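Long-range contact in Serine/threonine-protein kinase Tel1 (Chaetomium thermophilum, PDB 6SKY), which probably phosphorylates serine and threonine residues followed by glutamine, using ATP, to switch on checkpoint signalling after DNA damage: residues V2160-M2165 / T2186-L2191. Residues are numbered along the deposited sequence; the frame is centred on the assembly and turned at random.
Sequences VQIRGM and TALSDL
Between residues 2160-2165 and 2186-2191 the nearest CA atoms are those of I2162 and L2188, 7.3 Å apart, the first on helix 2154-2174 and the second in the C-terminal part of helix 2178-2189; no hydrogen bond joins the two segments, and the direct contacts between them are made by side chains. M2165 and L2188 carry most of the contact. The two side chains run antiparallel alongside each other, with the M2165 sulfur 3.6 Å from CD2 of L2188. The rotation about CG-SD (chi3 141°) turns the methyl CE of M2165 to A2187, 3.8 Å from its CB. The same CD2 of L2188 also meets I2162, more loosely, at 4.3 Å from CG2. Cutting L2188 back to an alanine removes CG and both methyls, and would probably open a gap beside the M2165 sulfur and leave CG2 of I2162 without its mate. One turn before M2165, with CG anti to the backbone N (chi1 178°) and the chain extended beyond it, Q2161 carries its amide across to L2191, NE2 lying 3.8 Å from CD2. This is a helical-hairpin contact of the FAT alpha solenoid. Helix 2124-2143 also packs against Q2161 and M2165, helix 2203-2217 touches L2188 through E2209, and R1968 of the second subunit packs on A2187, bringing the hairpin to the dimer interface.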
loop_
_atom_site.group_PDB
_atom_site.type_symbol
_atom_site.label_atom_id
_atom_site.label_comp_id
_atom_site.label_asym_id
_atom_site.label_seq_id
_atom_site.Cartn_x
_atom_site.Cartn_y
_atom_site.Cartn_z
ATOM N N VAL A 2160 36.095 1.440 -10.121
ATOM C CA VAL A 2160 35.774 2.465 -9.138
ATOM C C VAL A 2160 34.394 3.051 -9.403
ATOM O O VAL A 2160 33.673 3.401 -8.460
ATOM C CB VAL A 2160 36.877 3.538 -9.109
ATOM C CG1 VAL A 2160 36.444 4.796 -9.799
ATOM C CG2 VAL A 2160 37.259 3.840 -7.689
ATOM N N GLN A 2161 33.978 3.120 -10.668
ATOM C CA GLN A 2161 32.623 3.565 -10.966
ATOM C C GLN A 2161 31.591 2.593 -10.417
ATOM O O GLN A 2161 30.579 3.003 -9.836
ATOM C CB GLN A 2161 32.449 3.718 -12.468
ATOM C CG GLN A 2161 31.071 4.120 -12.879
ATOM C CD GLN A 2161 30.854 3.966 -14.349
ATOM O OE1 GLN A 2161 31.695 3.434 -15.053
ATOM N NE2 GLN A 2161 29.720 4.427 -14.826
ATOM N N ILE A 2162 31.835 1.296 -10.592
ATOM C CA ILE A 2162 30.922 0.283 -10.076
ATOM C C ILE A 2162 30.807 0.387 -8.564
ATOM O O ILE A 2162 29.705 0.352 -8.003
ATOM C CB ILE A 2162 31.387 -1.114 -10.515
ATOM C CG1 ILE A 2162 31.162 -1.281 -12.010
ATOM C CG2 ILE A 2162 30.661 -2.184 -9.754
ATOM C CD1 ILE A 2162 31.798 -2.487 -12.560
ATOM N N ARG A 2163 31.940 0.517 -7.879
ATOM C CA ARG A 2163 31.904 0.603 -6.424
ATOM C C ARG A 2163 31.156 1.842 -5.944
ATOM O O ARG A 2163 30.378 1.771 -4.983
ATOM C CB ARG A 2163 33.317 0.588 -5.871
ATOM C CG ARG A 2163 34.048 -0.688 -6.128
ATOM C CD ARG A 2163 34.938 -0.990 -4.966
ATOM N NE ARG A 2163 35.792 -2.141 -5.206
ATOM C CZ ARG A 2163 37.052 -2.058 -5.614
ATOM N NH1 ARG A 2163 37.759 -3.162 -5.806
ATOM N NH2 ARG A 2163 37.605 -0.874 -5.830
ATOM N N GLY A 2164 31.384 2.989 -6.584
ATOM C CA GLY A 2164 30.639 4.181 -6.216
ATOM C C GLY A 2164 29.146 4.015 -6.404
ATOM O O GLY A 2164 28.349 4.471 -5.579
ATOM N N MET A 2165 28.743 3.345 -7.482
ATOM C CA MET A 2165 27.320 3.114 -7.710
ATOM C C MET A 2165 26.715 2.208 -6.646
ATOM O O MET A 2165 25.598 2.452 -6.180
ATOM C CB MET A 2165 27.105 2.517 -9.090
ATOM C CG MET A 2165 26.950 3.530 -10.191
ATOM S SD MET A 2165 26.989 2.754 -11.810
ATOM C CE MET A 2165 25.748 3.709 -12.655
ATOM N N THR A 2186 19.427 -0.517 -12.970
ATOM C CA THR A 2186 19.363 -0.629 -14.424
ATOM C C THR A 2186 20.653 -0.142 -15.071
ATOM O O THR A 2186 21.222 -0.812 -15.944
ATOM C CB THR A 2186 18.179 0.158 -14.961
ATOM O OG1 THR A 2186 16.980 -0.297 -14.336
ATOM C CG2 THR A 2186 18.060 -0.067 -16.423
ATOM N N ALA A 2187 21.127 1.033 -14.658
ATOM C CA ALA A 2187 22.359 1.567 -15.215
ATOM C C ALA A 2187 23.557 0.688 -14.899
ATOM O O ALA A 2187 24.524 0.678 -15.658
ATOM C CB ALA A 2187 22.589 2.978 -14.696
ATOM N N LEU A 2188 23.527 -0.037 -13.782
ATOM C CA LEU A 2188 24.615 -0.957 -13.467
ATOM C C LEU A 2188 24.547 -2.205 -14.327
ATOM O O LEU A 2188 25.575 -2.694 -14.797
ATOM C CB LEU A 2188 24.573 -1.344 -11.995
ATOM C CG LEU A 2188 25.341 -0.524 -10.972
ATOM C CD1 LEU A 2188 24.877 -0.905 -9.601
ATOM C CD2 LEU A 2188 26.809 -0.774 -11.112
ATOM N N SER A 2189 23.348 -2.750 -14.522
ATOM C CA SER A 2189 23.207 -3.921 -15.372
ATOM C C SER A 2189 23.618 -3.623 -16.799
ATOM O O SER A 2189 24.068 -4.522 -17.515
ATOM C CB SER A 2189 21.774 -4.428 -15.335
ATOM O OG SER A 2189 21.460 -4.968 -14.074
ATOM N N ASP A 2190 23.470 -2.376 -17.239
ATOM C CA ASP A 2190 23.917 -2.045 -18.588
ATOM C C ASP A 2190 25.432 -1.976 -18.728
ATOM O O ASP A 2190 25.924 -1.887 -19.854
ATOM C CB ASP A 2190 23.307 -0.726 -19.033
ATOM C CG ASP A 2190 21.850 -0.857 -19.343
ATOM O OD1 ASP A 2190 21.251 -1.863 -18.924
ATOM O OD2 ASP A 2190 21.298 0.033 -20.012
ATOM N N LEU A 2191 26.178 -2.022 -17.637
ATOM C CA LEU A 2191 27.628 -1.936 -17.684
ATOM C C LEU A 2191 28.308 -3.290 -17.760
ATOM O O LEU A 2191 29.531 -3.334 -17.885
ATOM C CB LEU A 2191 28.151 -1.201 -16.451
ATOM C CG LEU A 2191 28.527 0.269 -16.560
ATOM C CD1 LEU A 2191 27.554 1.015 -17.424
ATOM C CD2 LEU A 2191 28.557 0.863 -15.184
#